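Local coordinates for uncharacterized protein (Starkeya novella, PDB 5I20) that exports amino acids such as threonine, methionine, lysine and glutamate across the inner membrane as a DMT-superfamily transporter with a large central substrate cavity, at residues L34-A37 with L38-I42; G74-G77 with Y78-Y82; P147-V150 with P151-A155; T178-V181 with A182-L186. One frame throughout, in Å; residues are numbered along the deposited sequence.

Interaction 1: L34-A37 with L38-I42; sequences LLTA and LTFTI
The carbonyl oxygen of Ala37 is gripped twice by Thr41, by the side chain and by the backbone of the same residue. Thr41 OG1 comes to 2.7 Å from Ala37 O, approaching almost straight along the carbonyl bond, while Thr41 N makes a longer bond of 3.3 Å to Ala37 O from well above the carbonyl plane. With chi1 at -64°, OG1 stands beside its own N and opposite its own carbonyl carbon, which turns the hydroxyl back over the preceding turn. Thr39 grips Leu35 O in the same double fashion on nearly the other side of the helix, but from a different rotamer: its OG1, between N and the carbonyl carbon (chi1 48°), lies a short 2.5 Å from Leu35 O. Thr36 OG1, turned like that of Thr41, bonds to Pro32 O.

Between Thr39 and Thr41 in sequence, Phe40 lies alongside Thr36 and points the same way. Methyl CG2 of Thr36 sits 3.5 Å from Phe40 CD1, and Thr36 O meets the ring at its edge while accepting Phe40 N at 2.8 Å. Leu34 CG lies 4.3 Å from Leu38 CD1, beside Trp204. Beyond the segments, Phe40 reaches the ring of His79 and Thr36 touches Ser192. Threonine hydroxyls hydrogen-bonded to the carbonyl four residues back are a familiar feature of transmembrane helices, here near the periplasmic start of helix 32-53.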
loop_
_atom_site.group_PDB
_atom_site.type_symbol
_atom_site.label_atom_id
_atom_site.label_comp_id
_atom_site.label_asym_id
_atom_site.label_seq_id
_atom_site.Cartn_x
_atom_site.Cartn_y
_atom_site.Cartn_z
ATOM N N LEU A 34 -5.776 -16.477 4.427
ATOM C CA LEU A 34 -5.976 -16.685 5.854
ATOM C C LEU A 34 -5.273 -15.589 6.644
ATOM O O LEU A 34 -5.806 -15.086 7.631
ATOM C CB LEU A 34 -5.460 -18.056 6.288
ATOM C CG LEU A 34 -5.687 -18.391 7.765
ATOM C CD1 LEU A 34 -7.177 -18.467 8.072
ATOM C CD2 LEU A 34 -4.988 -19.684 8.144
ATOM N N LEU A 35 -4.077 -15.221 6.198
ATOM C CA LEU A 35 -3.295 -14.181 6.857
ATOM C C LEU A 35 -4.004 -12.838 6.735
ATOM O O LEU A 35 -3.960 -12.012 7.647
ATOM C CB LEU A 35 -1.887 -14.106 6.259
ATOM C CG LEU A 35 -0.860 -13.224 6.974
ATOM C CD1 LEU A 35 -0.582 -13.739 8.380
ATOM C CD2 LEU A 35 0.431 -13.133 6.169
ATOM N N THR A 36 -4.664 -12.635 5.602
ATOM C CA THR A 36 -5.443 -11.428 5.363
ATOM C C THR A 36 -6.664 -11.391 6.276
ATOM O O THR A 36 -6.948 -10.373 6.910
ATOM C CB THR A 36 -5.887 -11.337 3.888
ATOM O OG1 THR A 36 -4.729 -11.273 3.045
ATOM C CG2 THR A 36 -6.747 -10.106 3.655
ATOM N N ALA A 37 -7.376 -12.514 6.343
ATOM C CA ALA A 37 -8.550 -12.646 7.201
ATOM C C ALA A 37 -8.224 -12.359 8.666
ATOM O O ALA A 37 -8.989 -11.689 9.361
ATOM C CB ALA A 37 -9.146 -14.038 7.063
ATOM N N LEU A 38 -7.087 -12.865 9.131
ATOM C CA LEU A 38 -6.682 -12.668 10.517
ATOM C C LEU A 38 -6.242 -11.227 10.771
ATOM O O LEU A 38 -6.647 -10.610 11.756
ATOM C CB LEU A 38 -5.555 -13.638 10.891
ATOM C CG LEU A 38 -5.895 -15.131 10.917
ATOM C CD1 LEU A 38 -4.642 -15.967 11.146
ATOM C CD2 LEU A 38 -6.943 -15.443 11.980
ATOM N N THR A 39 -5.419 -10.686 9.881
ATOM C CA THR A 39 -4.863 -9.351 10.093
ATOM C C THR A 39 -5.884 -8.229 9.880
ATOM O O THR A 39 -5.804 -7.186 10.529
ATOM C CB THR A 39 -3.646 -9.103 9.176
ATOM O OG1 THR A 39 -3.968 -9.477 7.831
ATOM C CG2 THR A 39 -2.453 -9.920 9.650
ATOM N N PHE A 40 -6.843 -8.440 8.984
ATOM C CA PHE A 40 -7.847 -7.414 8.718
ATOM C C PHE A 40 -8.970 -7.429 9.746
ATOM O O PHE A 40 -9.635 -6.414 9.958
ATOM C CB PHE A 40 -8.414 -7.563 7.305
ATOM C CG PHE A 40 -7.650 -6.788 6.271
ATOM C CD1 PHE A 40 -6.505 -7.314 5.699
ATOM C CD2 PHE A 40 -8.065 -5.526 5.889
ATOM C CE1 PHE A 40 -5.796 -6.600 4.755
ATOM C CE2 PHE A 40 -7.360 -4.806 4.947
ATOM C CZ PHE A 40 -6.224 -5.344 4.380
ATOM N N THR A 41 -9.186 -8.577 10.382
ATOM C CA THR A 41 -10.097 -8.638 11.517
ATOM C C THR A 41 -9.500 -7.821 12.658
ATOM O O THR A 41 -10.191 -7.026 13.291
ATOM C CB THR A 41 -10.355 -10.085 11.982
ATOM O OG1 THR A 41 -11.018 -10.809 10.938
ATOM C CG2 THR A 41 -11.226 -10.103 13.226
ATOM N N ILE A 42 -8.206 -8.009 12.901
ATOM C CA ILE A 42 -7.497 -7.233 13.911
ATOM C C ILE A 42 -7.474 -5.760 13.513
ATOM O O ILE A 42 -7.700 -4.878 14.339
ATOM C CB ILE A 42 -6.054 -7.745 14.115
ATOM C CG1 ILE A 42 -6.074 -9.190 14.622
ATOM C CG2 ILE A 42 -5.295 -6.853 15.091
ATOM C CD1 ILE A 42 -4.704 -9.830 14.730
#

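Interaction 2: G74-G77 with Y78-Y82; sequences GLFG and YHFFY. With OLC ((2R)-2,3-dihydroxypropyl (9Z)-octadec-9-enoate), chain G.
Phe76 presents one face of its ring to Phe80, whose CB lies 4.1 Å from Phe76 CE2. The two side chains cross at a slant. On another side of the helix, His79 turns its ring back along the chain so that ND1 donates to Leu75 O at 3.0 Å, with that oxygen close to the imidazole plane. This bond fixes the ring's rotation and leaves NE2 3.3 Å from C4 of the bound lipid OLC.

Tyr78 takes a rarer course: its CG sits in the crowded position between N and the carbonyl carbon (chi1 87°), which swings the ring beside Leu75, with Tyr78 CE1 4.2 Å from Leu75 CD2. Gly74 O lies at the edge of that ring, 3.2 Å from Tyr78 CD1. The hydroxyl of Tyr78 runs against the acyl chain, OH to OLC C8 3.1 Å, and further along OLC C15 rests over one face of Tyr82, 3.6 Å from CZ.

Trp163 and Phe225 adjoin Tyr78, and the ring of Phe83 also meets His79. Tyr78, His79 and Tyr82 lining the lipid chain are consistent with the wall of the central cavity of this basket-shaped DMT transporter.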
loop_
_atom_site.group_PDB
_atom_site.type_symbol
_atom_site.label_atom_id
_atom_site.label_comp_id
_atom_site.label_asym_id
_atom_site.label_seq_id
_atom_site.Cartn_x
_atom_site.Cartn_y
_atom_site.Cartn_z
ATOM N N GLY A 74 -12.330 -2.034 -3.219
ATOM C CA GLY A 74 -10.980 -1.511 -3.178
ATOM C C GLY A 74 -10.036 -2.437 -2.445
ATOM O O GLY A 74 -9.130 -3.020 -3.046
ATOM N N LEU A 75 -10.259 -2.584 -1.143
ATOM C CA LEU A 75 -9.358 -3.358 -0.297
ATOM C C LEU A 75 -9.273 -4.827 -0.700
ATOM O O LEU A 75 -8.174 -5.367 -0.828
ATOM C CB LEU A 75 -9.781 -3.249 1.168
ATOM C CG LEU A 75 -9.717 -1.846 1.772
ATOM C CD1 LEU A 75 -9.763 -1.926 3.288
ATOM C CD2 LEU A 75 -8.473 -1.099 1.307
ATOM N N PHE A 76 -10.414 -5.480 -0.899
ATOM C CA PHE A 76 -10.385 -6.897 -1.252
ATOM C C PHE A 76 -9.893 -7.102 -2.677
ATOM O O PHE A 76 -9.165 -8.054 -2.957
ATOM C CB PHE A 76 -11.759 -7.546 -1.084
ATOM C CG PHE A 76 -11.786 -8.999 -1.471
ATOM C CD1 PHE A 76 -11.319 -9.973 -0.600
ATOM C CD2 PHE A 76 -12.267 -9.394 -2.711
ATOM C CE1 PHE A 76 -11.335 -11.316 -0.956
ATOM C CE2 PHE A 76 -12.286 -10.733 -3.075
ATOM C CZ PHE A 76 -11.820 -11.694 -2.196
ATOM N N GLY A 77 -10.298 -6.206 -3.571
ATOM C CA GLY A 77 -9.914 -6.278 -4.969
ATOM C C GLY A 77 -8.418 -6.371 -5.210
ATOM O O GLY A 77 -7.948 -7.310 -5.846
ATOM N N TYR A 78 -7.662 -5.405 -4.701
ATOM C CA TYR A 78 -6.233 -5.362 -4.986
ATOM C C TYR A 78 -5.501 -6.491 -4.262
ATOM O O TYR A 78 -4.455 -6.949 -4.717
ATOM C CB TYR A 78 -5.644 -3.990 -4.618
ATOM C CG TYR A 78 -5.200 -3.837 -3.182
ATOM C CD1 TYR A 78 -6.093 -3.435 -2.198
ATOM C CD2 TYR A 78 -3.880 -4.070 -2.815
ATOM C CE1 TYR A 78 -5.689 -3.286 -0.888
ATOM C CE2 TYR A 78 -3.469 -3.928 -1.509
ATOM C CZ TYR A 78 -4.374 -3.532 -0.549
ATOM O OH TYR A 78 -3.967 -3.387 0.755
ATOM N N HIS A 79 -6.066 -6.948 -3.147
ATOM C CA HIS A 79 -5.539 -8.110 -2.430
ATOM C C HIS A 79 -5.664 -9.399 -3.242
ATOM O O HIS A 79 -4.710 -10.166 -3.355
ATOM C CB HIS A 79 -6.262 -8.286 -1.096
ATOM C CG HIS A 79 -5.527 -7.711 0.072
ATOM N ND1 HIS A 79 -5.703 -6.412 0.496
ATOM C CD2 HIS A 79 -4.615 -8.260 0.908
ATOM C CE1 HIS A 79 -4.929 -6.185 1.542
ATOM N NE2 HIS A 79 -4.260 -7.291 1.814
ATOM N N PHE A 80 -6.850 -9.631 -3.794
ATOM C CA PHE A 80 -7.137 -10.848 -4.550
ATOM C C PHE A 80 -6.264 -10.972 -5.794
ATOM O O PHE A 80 -5.769 -12.054 -6.109
ATOM C CB PHE A 80 -8.615 -10.884 -4.945
ATOM C CG PHE A 80 -8.990 -12.056 -5.811
ATOM C CD1 PHE A 80 -9.281 -13.285 -5.245
ATOM C CD2 PHE A 80 -9.066 -11.924 -7.190
ATOM C CE1 PHE A 80 -9.632 -14.365 -6.036
ATOM C CE2 PHE A 80 -9.416 -12.999 -7.987
ATOM C CZ PHE A 80 -9.700 -14.221 -7.409
ATOM N N PHE A 81 -6.083 -9.862 -6.502
ATOM C CA PHE A 81 -5.329 -9.875 -7.751
ATOM C C PHE A 81 -3.826 -9.938 -7.506
ATOM O O PHE A 81 -3.079 -10.469 -8.326
ATOM C CB PHE A 81 -5.678 -8.652 -8.601
ATOM C CG PHE A 81 -6.960 -8.801 -9.370
ATOM C CD1 PHE A 81 -6.990 -9.506 -10.562
ATOM C CD2 PHE A 81 -8.137 -8.248 -8.894
ATOM C CE1 PHE A 81 -8.168 -9.648 -11.267
ATOM C CE2 PHE A 81 -9.318 -8.387 -9.596
ATOM C CZ PHE A 81 -9.333 -9.087 -10.783
ATOM N N TYR A 82 -3.380 -9.407 -6.375
ATOM C CA TYR A 82 -1.965 -9.475 -6.048
ATOM C C TYR A 82 -1.583 -10.888 -5.611
ATOM O O TYR A 82 -0.493 -11.370 -5.923
ATOM C CB TYR A 82 -1.602 -8.465 -4.964
ATOM C CG TYR A 82 -0.113 -8.363 -4.746
ATOM C CD1 TYR A 82 0.727 -7.943 -5.769
ATOM C CD2 TYR A 82 0.455 -8.696 -3.524
ATOM C CE1 TYR A 82 2.092 -7.853 -5.581
ATOM C CE2 TYR A 82 1.819 -8.609 -3.326
ATOM C CZ TYR A 82 2.633 -8.188 -4.357
ATOM O OH TYR A 82 3.991 -8.101 -4.164
HETATM C C10 OLC G . -0.301 -0.674 -0.797
HETATM C C9 OLC G . -0.535 -0.756 0.671
HETATM C C11 OLC G . -0.854 -1.736 -1.681
HETATM C C8 OLC G . -1.295 -1.903 1.243
HETATM C C16 OLC G . 3.200 -4.470 -2.964
HETATM C C12 OLC G . 0.015 -1.898 -2.881
HETATM C C7 OLC G . -0.362 -2.899 1.843
HETATM C C15 OLC G . 1.796 -4.825 -3.327
HETATM C C13 OLC G . -0.104 -3.293 -3.394
HETATM C C6 OLC G . -1.144 -4.018 2.448
HETATM C C14 OLC G . 1.164 -3.695 -4.068
HETATM C C5 OLC G . -0.746 -5.308 1.816
HETATM C C4 OLC G . -1.199 -6.451 2.663
HETATM C C3 OLC G . -0.627 -7.725 2.137
HETATM C C2 OLC G . -0.910 -8.831 3.097
#

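Interaction 3: P147-V150 with P151-A155; sequences PEYV and PGYLA
Tyr153 folds its ring back over the backbone carbonyl of Tyr149, and the bump that meets it is the oxygen: Tyr149 O stands 3.4 Å from the ring plane of Tyr153, beneath its centre. The same oxygen accepts Tyr153 N at 3.1 Å, in the carbonyl plane, and a weak bond from Gly152 N. Tyr153 CG lies opposite its own carbonyl carbon (chi1 -54°), and this carries the ring toward the N terminus, where its far end drops into the angle made by Tyr149 CB and the neighbouring ring. There Tyr153 OH is 3.3 Å from Tyr149 CB and lies at the edge of the Tyr149 ring.

Val150 spreads its two methyls between Tyr153 and Leu154. Its CG2 reaches 4.3 Å from Tyr153 CD2, and its CG1 lies 4.0 Å from Leu154 CD1, Val150 and Leu154 pointing the same way. Leu154 N closes the turn on Val150 O at 3.0 Å. Glu148 CG lies over the centre of one face of the Tyr149 ring.

Tyr153 OH also accepts from Ala146 N, pinning the loop before the helix. At the periplasmic end of helix 150-169, Tyr149 rests on Ala89 and Pro90, while Pro151 and Ala155 pack against Leu88 and Ala85 of helix 65-88.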
loop_
_atom_site.group_PDB
_atom_site.type_symbol
_atom_site.label_atom_id
_atom_site.label_comp_id
_atom_site.label_asym_id
_atom_site.label_seq_id
_atom_site.Cartn_x
_atom_site.Cartn_y
_atom_site.Cartn_z
ATOM N N PRO A 147 7.363 -14.538 -21.088
ATOM C CA PRO A 147 5.985 -14.575 -21.601
ATOM C C PRO A 147 5.044 -15.505 -20.832
ATOM O O PRO A 147 3.839 -15.266 -20.831
ATOM C CB PRO A 147 6.159 -15.079 -23.037
ATOM C CG PRO A 147 7.547 -14.710 -23.404
ATOM C CD PRO A 147 8.350 -14.824 -22.144
ATOM N N GLU A 148 5.574 -16.546 -20.200
ATOM C CA GLU A 148 4.720 -17.490 -19.484
ATOM C C GLU A 148 4.194 -16.898 -18.176
ATOM O O GLU A 148 3.260 -17.428 -17.582
ATOM C CB GLU A 148 5.465 -18.801 -19.209
ATOM C CG GLU A 148 6.787 -18.652 -18.467
ATOM C CD GLU A 148 7.962 -18.434 -19.403
ATOM O OE1 GLU A 148 7.789 -17.753 -20.436
ATOM O OE2 GLU A 148 9.061 -18.950 -19.106
ATOM N N TYR A 149 4.789 -15.794 -17.738
ATOM C CA TYR A 149 4.387 -15.157 -16.489
ATOM C C TYR A 149 3.448 -13.971 -16.721
ATOM O O TYR A 149 3.038 -13.308 -15.770
ATOM C CB TYR A 149 5.620 -14.703 -15.709
ATOM C CG TYR A 149 6.539 -15.832 -15.306
ATOM C CD1 TYR A 149 6.028 -17.024 -14.807
ATOM C CD2 TYR A 149 7.920 -15.714 -15.434
ATOM C CE1 TYR A 149 6.866 -18.066 -14.441
ATOM C CE2 TYR A 149 8.766 -16.750 -15.072
ATOM C CZ TYR A 149 8.233 -17.922 -14.576
ATOM O OH TYR A 149 9.069 -18.951 -14.214
ATOM N N VAL A 150 3.103 -13.726 -17.984
ATOM C CA VAL A 150 2.237 -12.608 -18.368
ATOM C C VAL A 150 0.889 -12.557 -17.623
ATOM O O VAL A 150 0.452 -11.471 -17.236
ATOM C CB VAL A 150 1.976 -12.611 -19.899
ATOM C CG1 VAL A 150 0.801 -11.704 -20.262
ATOM C CG2 VAL A 150 3.230 -12.174 -20.644
ATOM N N PRO A 151 0.227 -13.713 -17.408
ATOM C CA PRO A 151 -0.998 -13.618 -16.601
ATOM C C PRO A 151 -0.762 -13.032 -15.209
ATOM O O PRO A 151 -1.633 -12.336 -14.686
ATOM C CB PRO A 151 -1.461 -15.075 -16.504
ATOM C CG PRO A 151 -0.976 -15.688 -17.755
ATOM C CD PRO A 151 0.366 -15.053 -18.012
ATOM N N GLY A 152 0.404 -13.303 -14.630
ATOM C CA GLY A 152 0.753 -12.766 -13.329
ATOM C C GLY A 152 1.036 -11.279 -13.369
ATOM O O GLY A 152 0.685 -10.550 -12.443
ATOM N N TYR A 153 1.674 -10.825 -14.442
ATOM C CA TYR A 153 1.972 -9.405 -14.599
ATOM C C TYR A 153 0.680 -8.605 -14.726
ATOM O O TYR A 153 0.558 -7.510 -14.175
ATOM C CB TYR A 153 2.858 -9.161 -15.823
ATOM C CG TYR A 153 4.141 -9.962 -15.861
ATOM C CD1 TYR A 153 4.812 -10.310 -14.693
ATOM C CD2 TYR A 153 4.685 -10.365 -17.073
ATOM C CE1 TYR A 153 5.992 -11.044 -14.737
ATOM C CE2 TYR A 153 5.857 -11.095 -17.127
ATOM C CZ TYR A 153 6.507 -11.430 -15.959
ATOM O OH TYR A 153 7.673 -12.158 -16.025
ATOM N N LEU A 154 -0.286 -9.161 -15.453
ATOM C CA LEU A 154 -1.579 -8.509 -15.642
ATOM C C LEU A 154 -2.338 -8.423 -14.321
ATOM O O LEU A 154 -2.914 -7.385 -13.992
ATOM C CB LEU A 154 -2.411 -9.252 -16.690
ATOM C CG LEU A 154 -1.822 -9.287 -18.103
ATOM C CD1 LEU A 154 -2.698 -10.107 -19.039
ATOM C CD2 LEU A 154 -1.626 -7.877 -18.642
ATOM N N ALA A 155 -2.332 -9.521 -13.569
ATOM C CA ALA A 155 -2.916 -9.538 -12.234
ATOM C C ALA A 155 -2.241 -8.489 -11.356
ATOM O O ALA A 155 -2.904 -7.746 -10.632
ATOM C CB ALA A 155 -2.788 -10.921 -11.611
#

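Interaction 4: T178-V181 with A182-L186; sequences TEVV and AGFCL
Ala182 begins the turn by donating its N to Glu179 O at 3.2 Å, a bond that comes from well above the carbonyl plane, and its CB sits against the same oxygen. Gly183 follows with a weak, bent bond to Val180 O. Phe184 then completes the grip on that carbonyl: its N lies 3.3 Å from Val180 O in the carbonyl plane, and its ring folds back so that one face looks onto the oxygen, which is 3.9 Å from the plane and displaced toward the rim.

Two valines hold this ring. Val180 CG1 comes to 3.8 Å from Phe184 CZ at the far end, while CG2 of Val181 touches Phe184 CD2 at 4.1 Å, these two side chains meeting nearly at right angles. With chi1 at -61°, Phe184 CG stands opposite its own carbonyl carbon, sending the ring back toward both. Cys185 continues the four-residue spacing, N to Val181 O 2.8 Å and almost in line with the carbonyl bond, and places SG 4.1 Å from Val181 CG1.

Outside the segments, Phe184 and Cys185 both touch Leu75 of helix 65-88, Cys185 also meets Phe40, and Ala182 meets Tyr226. Three-residue spacing yielding to four-residue spacing is characteristic of the first turn of a helix, here the cytoplasmic start of transmembrane helix 181-199.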
loop_
_atom_site.group_PDB
_atom_site.type_symbol
_atom_site.label_atom_id
_atom_site.label_comp_id
_atom_site.label_asym_id
_atom_site.label_seq_id
_atom_site.Cartn_x
_atom_site.Cartn_y
_atom_site.Cartn_z
ATOM N N THR A 178 -13.600 8.253 8.776
ATOM C CA THR A 178 -12.453 7.359 8.655
ATOM C C THR A 178 -12.736 5.985 9.251
ATOM O O THR A 178 -12.284 4.966 8.727
ATOM C CB THR A 178 -11.208 7.960 9.340
ATOM O OG1 THR A 178 -10.928 9.247 8.777
ATOM C CG2 THR A 178 -9.997 7.059 9.154
ATOM N N GLU A 179 -13.504 5.961 10.336
ATOM C CA GLU A 179 -13.804 4.721 11.049
ATOM C C GLU A 179 -14.575 3.715 10.192
ATOM O O GLU A 179 -14.675 2.542 10.547
ATOM C CB GLU A 179 -14.588 5.018 12.332
ATOM C CG GLU A 179 -15.211 6.406 12.393
ATOM C CD GLU A 179 -14.233 7.472 12.859
ATOM O OE1 GLU A 179 -13.406 7.179 13.750
ATOM O OE2 GLU A 179 -14.289 8.602 12.330
ATOM N N VAL A 180 -15.116 4.179 9.069
ATOM C CA VAL A 180 -15.854 3.314 8.155
ATOM C C VAL A 180 -14.922 2.266 7.529
ATOM O O VAL A 180 -15.356 1.161 7.193
ATOM C CB VAL A 180 -16.563 4.145 7.059
ATOM C CG1 VAL A 180 -17.234 3.246 6.028
ATOM C CG2 VAL A 180 -17.590 5.074 7.696
ATOM N N VAL A 181 -13.639 2.610 7.412
ATOM C CA VAL A 181 -12.610 1.696 6.904
ATOM C C VAL A 181 -12.588 0.380 7.688
ATOM O O VAL A 181 -12.292 -0.680 7.133
ATOM C CB VAL A 181 -11.210 2.361 6.948
ATOM C CG1 VAL A 181 -10.102 1.346 6.691
ATOM C CG2 VAL A 181 -11.134 3.498 5.935
ATOM N N ALA A 182 -12.920 0.451 8.975
ATOM C CA ALA A 182 -13.062 -0.745 9.799
ATOM C C ALA A 182 -14.079 -1.703 9.187
ATOM O O ALA A 182 -13.891 -2.918 9.205
ATOM C CB ALA A 182 -13.468 -0.369 11.218
ATOM N N GLY A 183 -15.153 -1.144 8.641
ATOM C CA GLY A 183 -16.160 -1.934 7.961
ATOM C C GLY A 183 -15.603 -2.566 6.701
ATOM O O GLY A 183 -15.955 -3.693 6.353
ATOM N N PHE A 184 -14.731 -1.831 6.018
ATOM C CA PHE A 184 -14.061 -2.337 4.825
ATOM C C PHE A 184 -13.149 -3.501 5.179
ATOM O O PHE A 184 -13.106 -4.509 4.472
ATOM C CB PHE A 184 -13.242 -1.236 4.145
ATOM C CG PHE A 184 -14.053 -0.061 3.673
ATOM C CD1 PHE A 184 -15.420 -0.171 3.470
ATOM C CD2 PHE A 184 -13.438 1.155 3.421
ATOM C CE1 PHE A 184 -16.158 0.914 3.033
ATOM C CE2 PHE A 184 -14.167 2.243 2.984
ATOM C CZ PHE A 184 -15.529 2.123 2.789
ATOM N N CYS A 185 -12.415 -3.351 6.277
ATOM C CA CYS A 185 -11.474 -4.376 6.714
ATOM C C CYS A 185 -12.189 -5.648 7.154
ATOM O O CYS A 185 -11.793 -6.749 6.773
ATOM C CB CYS A 185 -10.594 -3.848 7.849
ATOM S SG CYS A 185 -9.380 -2.611 7.329
ATOM N N LEU A 186 -13.243 -5.494 7.952
ATOM C CA LEU A 186 -13.999 -6.644 8.440
ATOM C C LEU A 186 -14.668 -7.387 7.290
ATOM O O LEU A 186 -14.667 -8.618 7.254
ATOM C CB LEU A 186 -15.043 -6.208 9.470
ATOM C CG LEU A 186 -14.480 -5.694 10.797
ATOM C CD1 LEU A 186 -15.595 -5.235 11.725
ATOM C CD2 LEU A 186 -13.618 -6.756 11.466
#

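All four contacts are local and follow one another in series, none enclosing or crossing another; each spans about a turn and closes no long loop. Interactions 1 and 2 lie on the consecutive helices 32-53 and 65-88, where Phe40 CZ approaches His79 CE1 at 3.2 Å. Interaction 3, at the start of helix 150-169, meets interaction 2 through Phe81 O and Ala155 CB. Interaction 4, opening helix 181-199, touches interactions 1 and 2, with Leu75 CD1 3.6 Å from Phe184 CB. Interaction 2 thus touches the other three, while interactions 3 and 4 stay apart, their centres about 32 Å from each other. The contacts join helices from both EamA family regions.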